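Local coordinates for protein PspGI restriction endonuclease (Pyrococcus sp. GI-H, PDB 3BM3) that binds a specific DNA sequence and probably cleaves it as a type II restriction endonuclease of the PDDEXK clan, with base flipping in the complex, at residues V2-N16 / E69-Y83. The protein carries 2 engineered substitutions. Sequence-based numbering, arbitrary orientation.
Sequences VRNLVIDITKKPTQN and EYEKQVREAYLSAGY. With nucleotides of chain B.
L5, I7 and I9 lie against the last turns of helix 52-80, packing an irregular N-terminal arm along the helix up to its Schellman motif at G82. The apolar contacts run along the helix. L5 CD1 meets Y70 CD1 at 3.6 Å, and I7 CG2 touches A77 CB. Further on, the Y78 ring sits between two CH-pi contacts: P13 CB lies over the centre of one face, 3.8 Å from the centroid, and I9 CG2 over the opposite face. With I9 CG1 placed between the backbone N and carbonyl carbon (chi1 60°), CG2 faces the ring and CD1 reaches A81 CB. Replacing Y78 by an alanine would probably leave P13 and I9 without the ring between them and K11 O without its hydroxyl donor. Q73 makes two of the three hydrogen bonds between the segments. Q73 NE2 donates to R3 O (3.0 Å, N-H...O 172°), while Q73 OE1 accepts from L5 N in the carbonyl plane (2.8 Å). This double grip fixes the rotation of the amide. Y70 OH is hydrogen-bonded to E26 of helix 20-31. Next to the Y78 ring, N16 OD1 accepts from D8 N and N16 ND2 donates to D8 O, tying the arm back on itself. On the DNA side, T14 OG1 donates to OP2 of DT11 of chain B (2.8 Å). The third bond between the segments is short: Y78 OH donates to K11 O at 2.5 Å, from above the carbonyl plane.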
ATOM      1  N   VAL C   2      26.222  14.413 -14.656  1.00 34.27           N
ATOM      2  CA  VAL C   2      24.893  15.029 -14.944  1.00 33.47           C
ATOM      3  C   VAL C   2      25.050  16.518 -15.239  1.00 32.97           C
ATOM      4  O   VAL C   2      26.047  17.132 -14.839  1.00 33.54           O
ATOM      5  CB  VAL C   2      23.946  14.847 -13.752  1.00 33.91           C
ATOM      6  CG1 VAL C   2      23.763  13.344 -13.451  1.00 34.18           C
ATOM      7  CG2 VAL C   2      24.475  15.580 -12.521  1.00 33.84           C
ATOM      8  N   ARG C   3      24.071  17.113 -15.921  1.00 31.38           N
ATOM      9  CA  ARG C   3      24.147  18.555 -16.187  1.00 30.10           C
ATOM     10  C   ARG C   3      23.977  19.405 -14.927  1.00 28.64           C
ATOM     11  O   ARG C   3      23.419  18.967 -13.938  1.00 26.86           O
ATOM     12  CB  ARG C   3      23.135  18.978 -17.247  1.00 30.49           C
ATOM     13  CG  ARG C   3      21.690  18.976 -16.821  1.00 29.85           C
ATOM     14  CD  ARG C   3      20.831  19.431 -17.990  1.00 32.11           C
ATOM     15  NE  ARG C   3      19.452  19.714 -17.604  1.00 33.57           N
ATOM     16  CZ  ARG C   3      18.449  18.848 -17.697  1.00 35.51           C
ATOM     17  NH1 ARG C   3      18.651  17.627 -18.172  1.00 37.52           N
ATOM     18  NH2 ARG C   3      17.227  19.209 -17.327  1.00 37.51           N
ATOM     19  N   ASN C   4      24.493  20.628 -14.976  1.00 27.05           N
ATOM     20  CA  ASN C   4      24.251  21.598 -13.931  1.00 26.56           C
ATOM     21  C   ASN C   4      22.876  22.201 -14.121  1.00 24.70           C
ATOM     22  O   ASN C   4      22.628  22.904 -15.091  1.00 23.83           O
ATOM     23  CB  ASN C   4      25.311  22.697 -13.954  1.00 27.26           C
ATOM     24  CG  ASN C   4      26.692  22.179 -13.612  1.00 30.26           C
ATOM     25  OD1 ASN C   4      27.688  22.653 -14.162  1.00 35.59           O
ATOM     26  ND2 ASN C   4      26.766  21.214 -12.688  1.00 32.83           N
ATOM     27  N   LEU C   5      21.968  21.910 -13.198  1.00 23.02           N
ATOM     28  CA  LEU C   5      20.604  22.402 -13.306  1.00 21.30           C
ATOM     29  C   LEU C   5      20.531  23.886 -13.051  1.00 21.31           C
ATOM     30  O   LEU C   5      21.269  24.413 -12.235  1.00 20.23           O
ATOM     31  CB  LEU C   5      19.681  21.717 -12.294  1.00 21.71           C
ATOM     32  CG  LEU C   5      19.554  20.206 -12.448  1.00 19.70           C
ATOM     33  CD1 LEU C   5      18.836  19.598 -11.209  1.00 18.97           C
ATOM     34  CD2 LEU C   5      18.860  19.884 -13.764  1.00 19.41           C
ATOM     35  N   VAL C   6      19.604  24.536 -13.738  1.00 20.91           N
ATOM     36  CA  VAL C   6      19.179  25.868 -13.390  1.00 21.58           C
ATOM     37  C   VAL C   6      18.029  25.646 -12.440  1.00 20.84           C
ATOM     38  O   VAL C   6      17.021  24.996 -12.765  1.00 21.71           O
ATOM     39  CB  VAL C   6      18.758  26.679 -14.616  1.00 21.35           C
ATOM     40  CG1 VAL C   6      18.295  28.061 -14.215  1.00 23.01           C
ATOM     41  CG2 VAL C   6      19.915  26.734 -15.621  1.00 22.49           C
ATOM     42  N   ILE C   7      18.226  26.109 -11.231  1.00 20.00           N
ATOM     43  CA  ILE C   7      17.307  25.806 -10.165  1.00 19.75           C
ATOM     44  C   ILE C   7      16.549  27.062  -9.831  1.00 19.63           C
ATOM     45  O   ILE C   7      17.147  28.077  -9.470  1.00 21.04           O
ATOM     46  CB  ILE C   7      18.042  25.250  -8.939  1.00 19.62           C
ATOM     47  CG1 ILE C   7      18.649  23.889  -9.317  1.00 20.13           C
ATOM     48  CG2 ILE C   7      17.062  25.111  -7.775  1.00 19.57           C
ATOM     49  CD1 ILE C   7      19.769  23.435  -8.462  1.00 22.31           C
ATOM     50  N   ASP C   8      15.233  26.998  -9.967  1.00 17.93           N
ATOM     51  CA  ASP C   8      14.370  28.101  -9.620  1.00 18.06           C
ATOM     52  C   ASP C   8      13.794  27.820  -8.257  1.00 17.14           C
ATOM     53  O   ASP C   8      12.909  27.012  -8.114  1.00 16.59           O
ATOM     54  CB  ASP C   8      13.253  28.220 -10.669  1.00 17.37           C
ATOM     55  CG  ASP C   8      12.240  29.298 -10.327  1.00 18.68           C
ATOM     56  OD1 ASP C   8      12.322  29.881  -9.226  1.00 20.32           O
ATOM     57  OD2 ASP C   8      11.366  29.543 -11.168  1.00 16.58           O
ATOM     58  N   ILE C   9      14.304  28.509  -7.237  1.00 18.07           N
ATOM     59  CA  ILE C   9      13.897  28.229  -5.863  1.00 18.77           C
ATOM     60  C   ILE C   9      12.492  28.716  -5.530  1.00 18.77           C
ATOM     61  O   ILE C   9      12.022  28.463  -4.436  1.00 20.55           O
ATOM     62  CB  ILE C   9      14.892  28.785  -4.823  1.00 18.75           C
ATOM     63  CG1 ILE C   9      15.029  30.309  -4.965  1.00 20.46           C
ATOM     64  CG2 ILE C   9      16.233  28.023  -4.931  1.00 17.49           C
ATOM     65  CD1 ILE C   9      15.460  30.983  -3.690  1.00 21.55           C
ATOM     66  N   THR C  10      11.823  29.398  -6.460  1.00 19.83           N
ATOM     67  CA  THR C  10      10.427  29.780  -6.253  1.00 19.77           C
ATOM     68  C   THR C  10       9.467  28.635  -6.619  1.00 19.87           C
ATOM     69  O   THR C  10       8.262  28.745  -6.417  1.00 20.74           O
ATOM     70  CB  THR C  10      10.048  31.033  -7.051  1.00 20.02           C
ATOM     71  OG1 THR C  10      10.010  30.727  -8.439  1.00 18.92           O
ATOM     72  CG2 THR C  10      11.058  32.190  -6.779  1.00 20.02           C
ATOM     73  N   LYS C  11       9.999  27.555  -7.172  1.00 19.46           N
ATOM     74  CA  LYS C  11       9.196  26.339  -7.438  1.00 19.37           C
ATOM     75  C   LYS C  11       9.296  25.367  -6.267  1.00 18.66           C
ATOM     76  O   LYS C  11      10.129  25.545  -5.389  1.00 18.74           O
ATOM     77  CB  LYS C  11       9.681  25.639  -8.699  1.00 19.27           C
ATOM     78  CG  LYS C  11       9.522  26.436  -9.943  1.00 20.33           C
ATOM     79  CD  LYS C  11      10.057  25.666 -11.116  1.00 22.67           C
ATOM     80  CE  LYS C  11       9.770  26.358 -12.424  1.00 23.85           C
ATOM     81  NZ  LYS C  11      10.426  25.640 -13.573  1.00 24.54           N
ATOM     82  N   LYS C  12       8.427  24.354  -6.259  1.00 17.93           N
ATOM     83  CA  LYS C  12       8.592  23.247  -5.326  1.00 17.68           C
ATOM     84  C   LYS C  12       9.957  22.647  -5.675  1.00 16.13           C
ATOM     85  O   LYS C  12      10.353  22.614  -6.847  1.00 17.01           O
ATOM     86  CB  LYS C  12       7.482  22.204  -5.449  1.00 18.05           C
ATOM     87  CG  LYS C  12       6.118  22.629  -4.916  1.00 20.76           C
ATOM     88  CD  LYS C  12       5.082  21.518  -5.103  1.00 24.67           C
ATOM     89  CE  LYS C  12       3.720  21.973  -4.615  1.00 27.81           C
ATOM     90  NZ  LYS C  12       2.611  21.432  -5.455  1.00 31.96           N
ATOM     91  N   PRO C  13      10.722  22.237  -4.667  1.00 14.80           N
ATOM     92  CA  PRO C  13      12.086  21.796  -4.954  1.00 14.07           C
ATOM     93  C   PRO C  13      12.178  20.706  -6.017  1.00 13.57           C
ATOM     94  O   PRO C  13      13.000  20.764  -6.909  1.00 13.62           O
ATOM     95  CB  PRO C  13      12.597  21.272  -3.600  1.00 13.79           C
ATOM     96  CG  PRO C  13      11.432  21.263  -2.675  1.00 15.77           C
ATOM     97  CD  PRO C  13      10.384  22.165  -3.238  1.00 15.19           C
ATOM     98  N   THR C  14      11.284  19.729  -5.948  1.00 13.28           N
ATOM     99  CA  THR C  14      11.376  18.607  -6.836  1.00 12.56           C
ATOM    100  C   THR C  14      10.988  18.963  -8.255  1.00 12.86           C
ATOM    101  O   THR C  14      11.268  18.197  -9.198  1.00 13.95           O
ATOM    102  CB  THR C  14      10.491  17.442  -6.341  1.00 12.85           C
ATOM    103  OG1 THR C  14       9.144  17.913  -6.257  1.00 14.24           O
ATOM    104  CG2 THR C  14      10.941  16.936  -4.961  1.00 12.52           C
ATOM    105  N   GLN C  15      10.323  20.100  -8.427  1.00 13.81           N
ATOM    106  CA  GLN C  15       9.979  20.569  -9.789  1.00 14.71           C
ATOM    107  C   GLN C  15      11.198  21.036 -10.568  1.00 14.50           C
ATOM    108  O   GLN C  15      11.104  21.261 -11.782  1.00 15.54           O
ATOM    109  CB  GLN C  15       8.927  21.644  -9.759  1.00 15.91           C
ATOM    110  CG  GLN C  15       7.615  21.131  -9.277  1.00 17.55           C
ATOM    111  CD  GLN C  15       6.594  22.228  -9.081  1.00 21.63           C
ATOM    112  OE1 GLN C  15       6.927  23.399  -8.886  1.00 25.03           O
ATOM    113  NE2 GLN C  15       5.338  21.835  -9.066  1.00 27.97           N
ATOM    114  N   ASN C  16      12.315  21.191  -9.864  1.00 12.78           N
ATOM    115  CA  ASN C  16      13.615  21.465 -10.458  1.00 13.49           C
ATOM    116  C   ASN C  16      14.409  20.234 -10.869  1.00 14.79           C
ATOM    117  O   ASN C  16      15.469  20.352 -11.505  1.00 15.37           O
ATOM    118  CB  ASN C  16      14.458  22.265  -9.484  1.00 14.05           C
ATOM    119  CG  ASN C  16      13.976  23.689  -9.370  1.00 14.66           C
ATOM    120  OD1 ASN C  16      14.093  24.448 -10.316  1.00 14.83           O
ATOM    121  ND2 ASN C  16      13.349  24.021  -8.261  1.00 13.96           N
ATOM    122  N   GLU C  69      22.133  12.834  -7.936  1.00 14.36           N
ATOM    123  CA  GLU C  69      22.990  13.952  -8.278  1.00 15.65           C
ATOM    124  C   GLU C  69      22.170  15.202  -8.470  1.00 14.67           C
ATOM    125  O   GLU C  69      22.546  16.277  -8.013  1.00 14.77           O
ATOM    126  CB  GLU C  69      23.780  13.666  -9.553  1.00 16.67           C
ATOM    127  CG  GLU C  69      24.802  12.540  -9.410  1.00 21.96           C
ATOM    128  CD  GLU C  69      25.525  12.239 -10.727  1.00 26.94           C
ATOM    129  OE1 GLU C  69      26.180  13.158 -11.259  1.00 30.57           O
ATOM    130  OE2 GLU C  69      25.460  11.077 -11.225  1.00 33.71           O
ATOM    131  N   TYR C  70      21.051  15.073  -9.158  1.00 13.46           N
ATOM    132  CA  TYR C  70      20.148  16.210  -9.327  1.00 13.24           C
ATOM    133  C   TYR C  70      19.540  16.632  -7.999  1.00 12.64           C
ATOM    134  O   TYR C  70      19.457  17.811  -7.696  1.00 12.72           O
ATOM    135  CB  TYR C  70      19.045  15.885 -10.306  1.00 13.97           C
ATOM    136  CG  TYR C  70      19.490  15.806 -11.747  1.00 13.48           C
ATOM    137  CD1 TYR C  70      20.507  16.617 -12.245  1.00 16.59           C
ATOM    138  CD2 TYR C  70      18.879  14.926 -12.637  1.00 16.46           C
ATOM    139  CE1 TYR C  70      20.898  16.536 -13.569  1.00 15.92           C
ATOM    140  CE2 TYR C  70      19.269  14.846 -13.949  1.00 15.95           C
ATOM    141  CZ  TYR C  70      20.258  15.666 -14.419  1.00 17.81           C
ATOM    142  OH  TYR C  70      20.672  15.625 -15.735  1.00 19.77           O
ATOM    143  N   GLU C  71      19.143  15.653  -7.205  1.00 12.21           N
ATOM    144  CA  GLU C  71      18.560  15.934  -5.887  1.00 12.98           C
ATOM    145  C   GLU C  71      19.550  16.744  -5.059  1.00 12.84           C
ATOM    146  O   GLU C  71      19.174  17.667  -4.358  1.00 11.76           O
ATOM    147  CB  GLU C  71      18.283  14.627  -5.176  1.00 13.41           C
ATOM    148  CG  GLU C  71      17.519  14.777  -3.888  1.00 14.65           C
ATOM    149  CD  GLU C  71      17.354  13.474  -3.170  1.00 14.08           C
ATOM    150  OE1 GLU C  71      18.349  12.991  -2.602  1.00 15.61           O
ATOM    151  OE2 GLU C  71      16.241  12.928  -3.181  1.00 14.85           O
ATOM    152  N   LYS C  72      20.832  16.384  -5.140  1.00 12.64           N
ATOM    153  CA  LYS C  72      21.887  17.057  -4.374  1.00 13.34           C
ATOM    154  C   LYS C  72      22.017  18.492  -4.836  1.00 12.47           C
ATOM    155  O   LYS C  72      22.114  19.422  -4.032  1.00 12.51           O
ATOM    156  CB  LYS C  72      23.205  16.328  -4.565  1.00 13.92           C
ATOM    157  CG  LYS C  72      24.356  16.938  -3.821  1.00 17.13           C
ATOM    158  CD  LYS C  72      25.573  16.037  -3.931  1.00 21.03           C
ATOM    159  CE  LYS C  72      26.774  16.679  -3.296  1.00 25.90           C
ATOM    160  NZ  LYS C  72      26.496  16.998  -1.870  1.00 28.44           N
ATOM    161  N   GLN C  73      21.985  18.708  -6.145  1.00 12.80           N
ATOM    162  CA  GLN C  73      22.015  20.074  -6.649  1.00 13.25           C
ATOM    163  C   GLN C  73      20.864  20.907  -6.122  1.00 12.97           C
ATOM    164  O   GLN C  73      21.030  22.055  -5.704  1.00 13.12           O
ATOM    165  CB  GLN C  73      21.952  20.083  -8.167  1.00 12.88           C
ATOM    166  CG  GLN C  73      23.202  19.552  -8.821  1.00 14.54           C
ATOM    167  CD  GLN C  73      23.138  19.676 -10.304  1.00 16.18           C
ATOM    168  OE1 GLN C  73      22.634  20.675 -10.831  1.00 18.84           O
ATOM    169  NE2 GLN C  73      23.604  18.660 -10.993  1.00 17.60           N
ATOM    170  N   VAL C  74      19.676  20.322  -6.164  1.00 12.38           N
ATOM    171  CA  VAL C  74      18.478  21.000  -5.722  1.00 12.52           C
ATOM    172  C   VAL C  74      18.536  21.243  -4.213  1.00 11.68           C
ATOM    173  O   VAL C  74      18.234  22.332  -3.731  1.00 12.20           O
ATOM    174  CB  VAL C  74      17.236  20.207  -6.103  1.00 11.65           C
ATOM    175  CG1 VAL C  74      15.998  20.818  -5.463  1.00 13.58           C
ATOM    176  CG2 VAL C  74      17.078  20.201  -7.586  1.00 12.06           C
ATOM    177  N   ARG C  75      18.993  20.244  -3.470  1.00 11.90           N
ATOM    178  CA  ARG C  75      19.160  20.380  -2.037  1.00 11.97           C
ATOM    179  C   ARG C  75      20.052  21.564  -1.696  1.00 12.82           C
ATOM    180  O   ARG C  75      19.704  22.446  -0.882  1.00 13.88           O
ATOM    181  CB  ARG C  75      19.775  19.103  -1.461  1.00 11.53           C
ATOM    182  CG  ARG C  75      19.906  19.184   0.059  1.00 11.74           C
ATOM    183  CD  ARG C  75      20.528  17.930   0.621  1.00 12.14           C
ATOM    184  NE  ARG C  75      19.577  16.835   0.593  1.00 13.95           N
ATOM    185  CZ  ARG C  75      19.584  15.820  -0.265  1.00 16.00           C
ATOM    186  NH1 ARG C  75      20.526  15.714  -1.194  1.00 17.67           N
ATOM    187  NH2 ARG C  75      18.644  14.910  -0.187  1.00 13.66           N
ATOM    188  N   GLU C  76      21.213  21.601  -2.334  1.00 12.75           N
ATOM    189  CA  GLU C  76      22.147  22.684  -2.059  1.00 14.41           C
ATOM    190  C   GLU C  76      21.531  24.053  -2.340  1.00 14.08           C
ATOM    191  O   GLU C  76      21.713  25.001  -1.569  1.00 14.41           O
ATOM    192  CB  GLU C  76      23.457  22.458  -2.825  1.00 14.86           C
ATOM    193  CG  GLU C  76      24.197  21.236  -2.309  1.00 18.25           C
ATOM    194  CD  GLU C  76      25.494  20.943  -3.046  1.00 24.17           C
ATOM    195  OE1 GLU C  76      25.814  21.626  -4.057  1.00 28.09           O
ATOM    196  OE2 GLU C  76      26.192  19.997  -2.619  1.00 27.92           O
ATOM    197  N   ALA C  77      20.779  24.169  -3.424  1.00 13.05           N
ATOM    198  CA  ALA C  77      20.174  25.438  -3.800  1.00 13.60           C
ATOM    199  C   ALA C  77      19.152  25.857  -2.774  1.00 13.85           C
ATOM    200  O   ALA C  77      19.122  27.034  -2.374  1.00 14.67           O
ATOM    201  CB  ALA C  77      19.535  25.346  -5.202  1.00 13.57           C
ATOM    202  N   TYR C  78      18.312  24.908  -2.340  1.00 14.11           N
ATOM    203  CA  TYR C  78      17.260  25.215  -1.364  1.00 13.23           C
ATOM    204  C   TYR C  78      17.831  25.484   0.022  1.00 13.86           C
ATOM    205  O   TYR C  78      17.323  26.333   0.734  1.00 14.85           O
ATOM    206  CB  TYR C  78      16.166  24.156  -1.342  1.00 13.94           C
ATOM    207  CG  TYR C  78      15.211  24.379  -2.470  1.00 11.77           C
ATOM    208  CD1 TYR C  78      15.547  24.008  -3.770  1.00 13.05           C
ATOM    209  CD2 TYR C  78      13.982  24.990  -2.266  1.00 15.27           C
ATOM    210  CE1 TYR C  78      14.679  24.232  -4.825  1.00 12.59           C
ATOM    211  CE2 TYR C  78      13.088  25.209  -3.327  1.00 15.09           C
ATOM    212  CZ  TYR C  78      13.454  24.832  -4.605  1.00 13.83           C
ATOM    213  OH  TYR C  78      12.604  25.045  -5.667  1.00 13.76           O
ATOM    214  N   LEU C  79      18.902  24.800   0.390  1.00 13.60           N
ATOM    215  CA  LEU C  79      19.525  25.068   1.694  1.00 14.08           C
ATOM    216  C   LEU C  79      20.125  26.465   1.663  1.00 14.04           C
ATOM    217  O   LEU C  79      20.020  27.219   2.651  1.00 14.10           O
ATOM    218  CB  LEU C  79      20.599  24.039   2.023  1.00 15.01           C
ATOM    219  CG  LEU C  79      20.087  22.614   2.234  1.00 17.09           C
ATOM    220  CD1 LEU C  79      21.237  21.735   2.774  1.00 20.29           C
ATOM    221  CD2 LEU C  79      18.872  22.549   3.085  1.00 20.38           C
ATOM    222  N   SER C  80      20.738  26.833   0.543  1.00 14.81           N
ATOM    223  CA  SER C  80      21.279  28.209   0.419  1.00 16.45           C
ATOM    224  C   SER C  80      20.206  29.276   0.568  1.00 17.29           C
ATOM    225  O   SER C  80      20.470  30.386   1.071  1.00 18.08           O
ATOM    226  CB  SER C  80      21.984  28.381  -0.920  1.00 17.18           C
ATOM    227  OG  SER C  80      23.195  27.642  -0.939  1.00 21.47           O
ATOM    228  N   ALA C  81      19.007  28.951   0.097  1.00 16.91           N
ATOM    229  CA  ALA C  81      17.805  29.784   0.223  1.00 17.99           C
ATOM    230  C   ALA C  81      17.132  29.739   1.594  1.00 18.14           C
ATOM    231  O   ALA C  81      16.125  30.436   1.816  1.00 20.16           O
ATOM    232  CB  ALA C  81      16.800  29.388  -0.834  1.00 17.45           C
ATOM    233  N   GLY C  82      17.615  28.910   2.515  1.00 17.81           N
ATOM    234  CA  GLY C  82      17.007  28.837   3.847  1.00 18.06           C
ATOM    235  C   GLY C  82      15.706  28.056   3.927  1.00 17.73           C
ATOM    236  O   GLY C  82      14.966  28.138   4.920  1.00 18.93           O
ATOM    237  N   TYR C  83      15.452  27.212   2.924  1.00 17.36           N
ATOM    238  CA  TYR C  83      14.245  26.415   2.876  1.00 16.84           C
ATOM    239  C   TYR C  83      14.173  25.370   4.001  1.00 16.12           C
ATOM    240  O   TYR C  83      15.173  24.798   4.366  1.00 16.06           O
ATOM    241  CB  TYR C  83      14.190  25.731   1.530  1.00 16.69           C
ATOM    242  CG  TYR C  83      12.874  25.139   1.170  1.00 17.65           C
ATOM    243  CD1 TYR C  83      11.955  25.864   0.438  1.00 18.70           C
ATOM    244  CD2 TYR C  83      12.584  23.824   1.465  1.00 17.46           C
ATOM    245  CE1 TYR C  83      10.767  25.301   0.053  1.00 19.86           C
ATOM    246  CE2 TYR C  83      11.396  23.266   1.121  1.00 17.49           C
ATOM    247  CZ  TYR C  83      10.496  24.003   0.401  1.00 20.03           C
ATOM    248  OH  TYR C  83       9.303  23.473   0.008  1.00 22.85           O
TER
ATOM    249  P    DT B  11       8.302  15.180  -8.187  1.00 11.17           P
ATOM    250  OP1  DT B  11       9.705  14.829  -8.461  1.00 10.78           O
ATOM    251  OP2  DT B  11       7.848  16.585  -8.318  1.00 10.71           O
ATOM    252  O5'  DT B  11       7.368  14.267  -9.096  1.00 12.66           O
ATOM    253  C5'  DT B  11       7.597  12.865  -9.180  1.00 14.20           C
ATOM    254  C4'  DT B  11       6.379  12.184  -9.758  1.00 17.40           C
ATOM    255  O4'  DT B  11       5.262  12.338  -8.870  1.00 17.35           O
ATOM    256  C3'  DT B  11       5.892  12.788 -11.069  1.00 22.02           C
ATOM    257  O3'  DT B  11       6.640  12.222 -12.151  1.00 28.68           O
ATOM    258  C2'  DT B  11       4.411  12.434 -11.082  1.00 23.15           C
ATOM    259  C1'  DT B  11       4.095  12.071  -9.627  1.00 20.11           C
ATOM    260  N1   DT B  11       2.974  12.795  -9.008  1.00 19.80           N
ATOM    261  C2   DT B  11       1.873  12.054  -8.659  1.00 18.49           C
ATOM    262  O2   DT B  11       1.785  10.857  -8.880  1.00 20.16           O
ATOM    263  N3   DT B  11       0.876  12.764  -8.045  1.00 20.12           N
ATOM    264  C4   DT B  11       0.864  14.113  -7.762  1.00 20.28           C
ATOM    265  O4   DT B  11      -0.103  14.609  -7.189  1.00 21.26           O
ATOM    266  C5   DT B  11       2.045  14.839  -8.182  1.00 18.35           C
ATOM    267  C7   DT B  11       2.113  16.313  -7.938  1.00 21.48           C
ATOM    268  C6   DT B  11       3.029  14.152  -8.776  1.00 17.99           C
ATOM    269  P    DA B  10       5.566  17.754  -2.499  1.00  8.99           P
ATOM    270  OP1  DA B  10       6.771  18.615  -2.321  1.00 10.75           O
ATOM    271  OP2  DA B  10       4.269  18.369  -2.827  1.00  9.38           O
ATOM    272  O5'  DA B  10       5.955  16.690  -3.609  1.00  8.75           O
ATOM    273  C5'  DA B  10       7.080  15.854  -3.404  1.00  8.85           C
ATOM    274  C4'  DA B  10       7.167  14.808  -4.486  1.00  9.69           C
ATOM    275  O4'  DA B  10       6.082  13.867  -4.350  1.00  9.81           O
ATOM    276  C3'  DA B  10       7.074  15.361  -5.901  1.00  9.58           C
ATOM    277  O3'  DA B  10       7.985  14.649  -6.719  1.00 10.31           O
ATOM    278  C2'  DA B  10       5.631  15.090  -6.300  1.00 10.99           C
ATOM    279  C1'  DA B  10       5.316  13.807  -5.548  1.00 10.26           C
ATOM    280  N9   DA B  10       3.921  13.688  -5.144  1.00 10.53           N
ATOM    281  C8   DA B  10       3.135  14.662  -4.581  1.00  9.41           C
ATOM    282  N7   DA B  10       1.928  14.261  -4.278  1.00 12.86           N
ATOM    283  C5   DA B  10       1.914  12.931  -4.678  1.00 12.34           C
ATOM    284  C6   DA B  10       0.926  11.949  -4.616  1.00 16.69           C
ATOM    285  N6   DA B  10      -0.280  12.164  -4.089  1.00 13.76           N
ATOM    286  N1   DA B  10       1.222  10.727  -5.109  1.00 15.84           N
ATOM    287  C2   DA B  10       2.448  10.519  -5.615  1.00 16.42           C
ATOM    288  N3   DA B  10       3.474  11.367  -5.715  1.00 10.80           N
ATOM    289  C4   DA B  10       3.132  12.569  -5.223  1.00 12.40           C
TER